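PDB 4DG8: PA1221 from Pseudomonas aeruginosa, which joins an AMP-binding domain of the ANL superfamily to a phosphopantetheine attachment domain in one sequence and is modelled here with bound AMP. Local coordinates for residues A[205-210]-A[254-259]; A[231-236]-A[250-255]; A[200-205]-A[277-282]. All blocks are in the same frame, centred on the assembly; numbering follows the deposited sequence.

The three contacts lie on one side of the chain within the AMP-binding family region and knit two of its sheets together. Contact 1 joins strands 206-209 and 256-260, each at an end of its own sheet. Contact 2, its centre about 7 Å from that of contact 1, packs the neighbouring strand 231-234 on the loop before strand 256-260, and the two share Ala254 and Asp255. Contact 3, centred about 8 Å from contact 1 and 12 Å from contact 2, sets the loop before strand 206-209 against Arg279 and the start of strand 280-284, and shares Met205 with contact 1. None forms the ligand pocket; the side chain of Leu259 lies about 12 Å from the bound AMP.

Contact 1: A[205-210]-A[254-259]; sequences MRFLVN and ADSAWL
Phe207 and Ser256 form a single beta bridge, their CA atoms 4.7 Å apart, between strands 206-209 and 256-260, whose segments here run in the same general direction but diverge by 31°. Leu208 N makes a nearly straight bond to Ser256 O at 2.9 Å. Beside it, Arg206 O accepts twice: from Asp255 N at 3.0 Å, on a lone pair in the carbonyl plane, and from Ser256 N at 3.1 Å, from above that plane. Further along the strands separate, and water takes over, linking Leu208 O to Trp258 N and Trp258 O to Asn210 ND2.

Asp255 completes the join. Its first torsion (60°) sets CG between the backbone N and the carbonyl carbon, and the short side chain turns OD1 onto Arg206 N, 2.8 Å away. Ser256 OG, itself positioned by a bond from Gln280 NE2, donates to the same oxygen at 2.9 Å, from the other face of the carboxylate. Small Ser256 also lets its CB sit over the centre of the Phe207 ring, 3.6 Å from the centroid, in a CH-pi contact. Leu208, pointing toward the other strand, sets CB 3.9 Å from Ala257 CB, a methyl small enough for the leucine to pack closely. The Arg206 guanidinium turns from Asp255 to bond Arg252 O and form a salt bridge with Glu44.

A buried carboxylate oxygen held by a backbone N-H and a hydroxyl is probably stabilised as the anion; Asp255 OD1 thereby continues the backbone pairing of the two sheet edges through a side chain.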
# COMPACT_ATOMS: atom_id res chain seq x y z
N MET A 205 0.94 -20.49 -3.88
CA MET A 205 0.66 -19.13 -3.44
C MET A 205 1.44 -18.79 -2.17
O MET A 205 0.85 -18.36 -1.17
CB MET A 205 -0.85 -18.93 -3.22
CG MET A 205 -1.67 -19.04 -4.51
SD MET A 205 -1.17 -17.75 -5.66
CE MET A 205 -2.29 -16.43 -5.19
N ARG A 206 2.77 -18.95 -2.20
CA ARG A 206 3.52 -18.64 -1.00
C ARG A 206 4.10 -17.24 -1.14
O ARG A 206 5.16 -17.03 -1.72
CB ARG A 206 4.61 -19.68 -0.78
CG ARG A 206 4.07 -21.10 -0.56
CD ARG A 206 5.18 -22.14 -0.40
NE ARG A 206 5.96 -21.93 0.82
CZ ARG A 206 5.65 -22.42 2.01
NH1 ARG A 206 4.56 -23.15 2.19
NH2 ARG A 206 6.44 -22.18 3.05
N PHE A 207 3.41 -16.30 -0.49
CA PHE A 207 3.70 -14.88 -0.68
C PHE A 207 4.69 -14.39 0.33
O PHE A 207 4.55 -14.64 1.52
CB PHE A 207 2.42 -14.04 -0.57
CG PHE A 207 1.79 -13.76 -1.88
CD1 PHE A 207 0.86 -14.64 -2.42
CD2 PHE A 207 2.15 -12.64 -2.60
CE1 PHE A 207 0.29 -14.38 -3.65
CE2 PHE A 207 1.58 -12.38 -3.84
CZ PHE A 207 0.65 -13.24 -4.35
N LEU A 208 5.72 -13.70 -0.16
CA LEU A 208 6.58 -12.94 0.69
C LEU A 208 5.73 -11.85 1.35
O LEU A 208 5.05 -11.09 0.66
CB LEU A 208 7.68 -12.29 -0.15
CG LEU A 208 8.55 -11.29 0.62
CD1 LEU A 208 9.30 -12.01 1.71
CD2 LEU A 208 9.52 -10.59 -0.31
N VAL A 209 5.74 -11.81 2.67
CA VAL A 209 5.10 -10.73 3.40
C VAL A 209 6.19 -9.82 3.94
O VAL A 209 6.93 -10.19 4.86
CB VAL A 209 4.22 -11.25 4.55
CG1 VAL A 209 3.72 -10.06 5.44
CG2 VAL A 209 3.07 -12.06 4.00
N ASN A 210 6.27 -8.64 3.34
CA ASN A 210 7.35 -7.69 3.52
C ASN A 210 6.87 -6.23 3.74
O ASN A 210 7.37 -5.52 4.61
CB ASN A 210 8.38 -7.84 2.39
CG ASN A 210 9.49 -6.81 2.48
OD1 ASN A 210 10.27 -6.81 3.43
ND2 ASN A 210 9.56 -5.93 1.49
N ALA A 254 9.18 -19.15 -0.28
CA ALA A 254 8.40 -18.11 -0.95
C ALA A 254 8.55 -18.25 -2.46
O ALA A 254 9.67 -18.39 -2.97
CB ALA A 254 8.83 -16.72 -0.50
N ASP A 255 7.42 -18.37 -3.15
CA ASP A 255 7.35 -18.36 -4.62
C ASP A 255 6.68 -17.13 -5.29
O ASP A 255 6.63 -17.06 -6.50
CB ASP A 255 6.73 -19.66 -5.13
CG ASP A 255 5.31 -19.89 -4.60
OD1 ASP A 255 4.60 -18.89 -4.32
OD2 ASP A 255 4.90 -21.06 -4.48
N SER A 256 6.14 -16.21 -4.50
CA SER A 256 5.38 -15.09 -5.04
C SER A 256 5.78 -13.84 -4.26
O SER A 256 5.94 -13.89 -3.04
CB SER A 256 3.86 -15.29 -4.85
OG SER A 256 3.40 -16.51 -5.44
N ALA A 257 5.98 -12.73 -4.95
CA ALA A 257 6.38 -11.54 -4.22
C ALA A 257 5.96 -10.24 -4.88
O ALA A 257 5.87 -10.16 -6.10
CB ALA A 257 7.89 -11.55 -3.94
N TRP A 258 5.70 -9.25 -4.05
CA TRP A 258 5.61 -7.87 -4.48
C TRP A 258 6.92 -7.18 -4.10
O TRP A 258 7.42 -7.34 -2.99
CB TRP A 258 4.44 -7.16 -3.79
CG TRP A 258 4.56 -5.65 -3.85
CD1 TRP A 258 5.11 -4.83 -2.90
CD2 TRP A 258 4.18 -4.79 -4.94
NE1 TRP A 258 5.06 -3.53 -3.32
CE2 TRP A 258 4.51 -3.48 -4.57
CE3 TRP A 258 3.60 -5.02 -6.20
CZ2 TRP A 258 4.24 -2.37 -5.41
CZ3 TRP A 258 3.35 -3.92 -7.04
CH2 TRP A 258 3.67 -2.62 -6.63
N LEU A 259 7.48 -6.43 -5.04
CA LEU A 259 8.63 -5.59 -4.79
C LEU A 259 8.38 -4.27 -5.48
O LEU A 259 8.23 -4.22 -6.72
CB LEU A 259 9.90 -6.20 -5.37
CG LEU A 259 10.28 -7.58 -4.85
CD1 LEU A 259 11.45 -8.10 -5.68
CD2 LEU A 259 10.64 -7.52 -3.36
O HOH W 1 6.14 -9.58 -1.27
O HOH W 2 7.49 -6.17 -0.35

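Contact 2: A[231-236]-A[250-255]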
# COMPACT_ATOMS: atom_id res chain seq x y z
N CYS A 231 0.46 -19.51 1.62
CA CYS A 231 1.18 -19.27 2.87
C CYS A 231 1.77 -17.87 2.95
O CYS A 231 2.40 -17.40 2.01
CB CYS A 231 2.30 -20.30 3.07
SG CYS A 231 3.15 -20.16 4.67
N CYS A 232 1.57 -17.22 4.09
CA CYS A 232 2.23 -15.96 4.32
C CYS A 232 3.62 -16.30 4.82
O CYS A 232 3.79 -16.79 5.94
CB CYS A 232 1.48 -15.18 5.40
SG CYS A 232 -0.09 -14.55 4.82
N VAL A 233 4.63 -15.98 4.02
CA VAL A 233 6.01 -16.21 4.40
C VAL A 233 6.52 -14.87 4.89
O VAL A 233 6.88 -14.00 4.10
CB VAL A 233 6.83 -16.63 3.17
CG1 VAL A 233 8.25 -16.96 3.58
CG2 VAL A 233 6.18 -17.84 2.49
N LEU A 234 6.62 -14.74 6.21
CA LEU A 234 6.83 -13.43 6.82
C LEU A 234 8.30 -13.11 6.77
O LEU A 234 9.12 -13.96 7.11
CB LEU A 234 6.38 -13.45 8.29
CG LEU A 234 4.97 -13.93 8.64
CD1 LEU A 234 4.73 -13.76 10.15
CD2 LEU A 234 3.92 -13.18 7.83
N ASN A 235 8.64 -11.88 6.43
CA ASN A 235 10.03 -11.52 6.55
C ASN A 235 10.23 -10.99 7.96
O ASN A 235 10.01 -9.81 8.24
CB ASN A 235 10.41 -10.42 5.56
CG ASN A 235 11.81 -9.84 5.84
OD1 ASN A 235 12.64 -10.49 6.47
ND2 ASN A 235 12.07 -8.62 5.37
N ASP A 236 10.69 -11.89 8.82
CA ASP A 236 11.19 -11.59 10.16
C ASP A 236 12.72 -11.64 10.22
O ASP A 236 13.30 -11.78 11.30
CB ASP A 236 10.54 -12.46 11.24
CG ASP A 236 10.53 -13.93 10.87
OD1 ASP A 236 11.29 -14.30 9.93
OD2 ASP A 236 9.79 -14.69 11.52
N GLY A 250 14.79 -19.62 -0.42
CA GLY A 250 15.47 -20.90 -0.28
C GLY A 250 15.13 -21.65 1.00
O GLY A 250 14.93 -22.86 0.98
N GLU A 251 15.11 -20.94 2.13
CA GLU A 251 14.80 -21.59 3.40
C GLU A 251 13.31 -21.73 3.67
O GLU A 251 12.87 -22.69 4.30
CB GLU A 251 15.47 -20.86 4.57
CG GLU A 251 16.98 -20.89 4.47
CD GLU A 251 17.65 -20.03 5.52
OE1 GLU A 251 17.00 -19.72 6.55
OE2 GLU A 251 18.83 -19.68 5.32
N ARG A 252 12.54 -20.73 3.27
CA ARG A 252 11.10 -20.76 3.52
C ARG A 252 10.14 -21.05 2.37
O ARG A 252 8.94 -21.15 2.60
CB ARG A 252 10.70 -19.54 4.33
CG ARG A 252 11.54 -19.49 5.58
CD ARG A 252 11.22 -18.31 6.37
NE ARG A 252 12.14 -18.15 7.48
CZ ARG A 252 12.04 -17.16 8.35
NH1 ARG A 252 11.05 -16.29 8.23
NH2 ARG A 252 12.91 -17.04 9.34
N GLY A 253 10.66 -21.20 1.16
CA GLY A 253 9.82 -21.50 0.03
C GLY A 253 8.88 -20.42 -0.52
O GLY A 253 7.90 -20.74 -1.19
N ALA A 254 9.18 -19.15 -0.28
CA ALA A 254 8.40 -18.11 -0.95
C ALA A 254 8.55 -18.25 -2.46
O ALA A 254 9.67 -18.39 -2.97
CB ALA A 254 8.83 -16.72 -0.50
N ASP A 255 7.42 -18.37 -3.15
CA ASP A 255 7.35 -18.36 -4.62
C ASP A 255 6.68 -17.13 -5.29
O ASP A 255 6.63 -17.06 -6.50
CB ASP A 255 6.73 -19.66 -5.13
CG ASP A 255 5.31 -19.89 -4.60
OD1 ASP A 255 4.60 -18.89 -4.32
OD2 ASP A 255 4.90 -21.06 -4.48
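The carboxylate of Asp236 stands almost perpendicular to the guanidinium of Arg252: the planes are 87° apart, and both terminal guanidinium nitrogens turn to a single oxygen, OD1, rather than pairing side by side with both. Arg252 NH1 reaches Asp236 OD1 at 2.6 Å; OD1 lies close to the guanidinium plane and is approached on the syn side of the carboxylate, 22° out of the carboxylate plane. Arg252 NH2 adds a weak bond to the same OD1 at 3.2 Å. Arginine suits the place because its chain, extended from CG to NE, spans from the loop after helix 242-250 to Asp236, just beyond the C-terminal end of strand 231-234, and still presents the edge of its charged group. The remaining oxygen, Asp236 OD2, accepts from Arg49 N, and this second partner would restrict rotation of the carboxylate.

Strand 231-234 comes before helix 242-250 in the chain, and segment 250-255 takes up the helix's last residue and the loop after it. Within the AMP-binding region this brings the loop leading into edge strand 256-260 of one sheet against a strand of another, with Arg252 and Val233 at the junction. Gly253 is the first residue to leave helical angles and takes positive phi, which favours glycine.

Behind the ion pair the contact is apolar. Beta-branched Val233 can cover arginine base and alanine together: CG1, anti to the backbone N (chi1 -176°), rests on Arg252 CB at 3.6 Å, and CG2 lies 4.1 Å from Ala254 CA. The methyl Ala254 CB faces both branches and is 4.1 Å from Val233 CG1.

Contact 3: A[200-205]-A[277-282]; sequences AFAPQM and GLRQLL
Phe201 N gives its hydrogen to Gln280 OE1 at 2.9 Å, the bond round which the buried half of this contact is built. It comes from above the amide's carbonyl plane, 35° out of it. Gln280 starts with CG between its backbone N and carbonyl carbon (chi1 57°) and then extends straight across to the loop, so both ends of the amide meet partners. OE1 also lies 3.5 Å from Phe201 CD2, the ring and amide planes being 80° apart. NE2 packs against Ala202 CB at 3.6 Å and Met205 SD at 3.6 Å, and bonds Ser256 OG. A glutamine suits the spot because it can accept at one atom and donate at the other, which should fix the flip of its amide, while Ala202 is small enough to admit it. Phe201 stacks its ring with His304.

The outer half is looser. Arg279 lies extended on the solvent side, over the loop, its CB 3.9 Å from Ala202 CB, and its NH1 makes a weak bond, 3.3 Å, to Phe201 O, which lies at the guanidinium edge. Pro203 CD is 3.8 Å from Arg279 NH1.

Pro203 lies in a type I beta turn from Ala202 to Met205, closed by Met205 N to Ala202 O at 2.8 Å. This turn delivers the chain into strand 206-209, and Gln280, at the start of its own parallel strand, ties a loop leading to one sheet to the neighbouring sheet of the AMP-binding fold.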
# COMPACT_ATOMS: atom_id res chain seq x y z
N ALA A 200 -1.91 -16.23 -11.29
CA ALA A 200 -2.16 -17.64 -11.65
C ALA A 200 -0.94 -18.55 -11.81
O ALA A 200 -1.07 -19.65 -12.35
CB ALA A 200 -3.06 -17.72 -12.89
N PHE A 201 0.25 -18.06 -11.46
CA PHE A 201 1.49 -18.79 -11.78
C PHE A 201 2.16 -19.59 -10.64
O PHE A 201 3.20 -20.22 -10.84
CB PHE A 201 2.48 -17.84 -12.48
CG PHE A 201 1.81 -16.92 -13.47
CD1 PHE A 201 1.33 -17.41 -14.68
CD2 PHE A 201 1.66 -15.56 -13.20
CE1 PHE A 201 0.71 -16.57 -15.60
CE2 PHE A 201 1.05 -14.71 -14.12
CZ PHE A 201 0.58 -15.21 -15.32
N ALA A 202 1.58 -19.55 -9.45
CA ALA A 202 2.16 -20.25 -8.30
C ALA A 202 1.08 -21.01 -7.53
O ALA A 202 0.43 -20.44 -6.66
CB ALA A 202 2.92 -19.25 -7.39
N PRO A 203 0.87 -22.29 -7.88
CA PRO A 203 -0.21 -23.06 -7.25
C PRO A 203 -0.20 -22.97 -5.72
O PRO A 203 -1.26 -22.94 -5.10
CB PRO A 203 0.08 -24.51 -7.71
CG PRO A 203 0.74 -24.35 -9.04
CD PRO A 203 1.59 -23.08 -8.90
N GLN A 204 0.99 -22.91 -5.12
CA GLN A 204 1.12 -22.90 -3.66
C GLN A 204 0.94 -21.52 -3.04
O GLN A 204 0.83 -21.39 -1.81
CB GLN A 204 2.46 -23.48 -3.19
CG GLN A 204 2.63 -24.97 -3.42
CD GLN A 204 3.57 -25.59 -2.40
OE1 GLN A 204 4.80 -25.52 -2.54
NE2 GLN A 204 3.00 -26.19 -1.35
N MET A 205 0.94 -20.49 -3.88
CA MET A 205 0.66 -19.13 -3.44
C MET A 205 1.44 -18.79 -2.17
O MET A 205 0.85 -18.36 -1.17
CB MET A 205 -0.85 -18.93 -3.22
CG MET A 205 -1.67 -19.04 -4.51
SD MET A 205 -1.17 -17.75 -5.66
CE MET A 205 -2.29 -16.43 -5.19
N GLY A 277 13.87 -18.66 -8.19
CA GLY A 277 12.93 -19.40 -7.35
C GLY A 277 11.58 -18.71 -7.19
O GLY A 277 10.61 -19.34 -6.75
N LEU A 278 11.49 -17.42 -7.54
CA LEU A 278 10.18 -16.76 -7.63
C LEU A 278 9.40 -17.22 -8.86
O LEU A 278 9.95 -17.27 -9.96
CB LEU A 278 10.32 -15.23 -7.65
CG LEU A 278 10.77 -14.57 -6.35
CD1 LEU A 278 10.85 -13.04 -6.53
CD2 LEU A 278 9.83 -14.93 -5.20
N ARG A 279 8.15 -17.62 -8.65
CA ARG A 279 7.27 -18.00 -9.76
C ARG A 279 6.56 -16.78 -10.36
O ARG A 279 6.44 -16.65 -11.58
CB ARG A 279 6.28 -19.10 -9.33
CG ARG A 279 6.92 -20.51 -9.23
CD ARG A 279 5.87 -21.62 -9.02
NE ARG A 279 6.40 -22.87 -9.56
CZ ARG A 279 5.86 -23.55 -10.56
NH1 ARG A 279 4.73 -23.16 -11.12
NH2 ARG A 279 6.45 -24.65 -10.98
N GLN A 280 6.09 -15.90 -9.49
CA GLN A 280 5.47 -14.65 -9.94
C GLN A 280 5.96 -13.49 -9.07
O GLN A 280 5.97 -13.56 -7.83
CB GLN A 280 3.93 -14.76 -9.97
CG GLN A 280 3.32 -15.16 -8.63
CD GLN A 280 1.89 -15.73 -8.70
OE1 GLN A 280 1.30 -15.91 -9.77
NE2 GLN A 280 1.33 -16.01 -7.51
N LEU A 281 6.40 -12.44 -9.76
CA LEU A 281 6.91 -11.23 -9.15
C LEU A 281 6.09 -10.05 -9.68
O LEU A 281 6.01 -9.83 -10.89
CB LEU A 281 8.40 -11.06 -9.50
CG LEU A 281 9.12 -9.80 -9.00
CD1 LEU A 281 8.85 -9.55 -7.50
CD2 LEU A 281 10.62 -9.91 -9.25
N LEU A 282 5.45 -9.33 -8.77
CA LEU A 282 4.71 -8.13 -9.11
C LEU A 282 5.49 -6.93 -8.61
O LEU A 282 6.06 -6.96 -7.51
CB LEU A 282 3.30 -8.15 -8.51
CG LEU A 282 2.51 -9.43 -8.84
CD1 LEU A 282 2.72 -10.47 -7.74
CD2 LEU A 282 1.05 -9.12 -8.98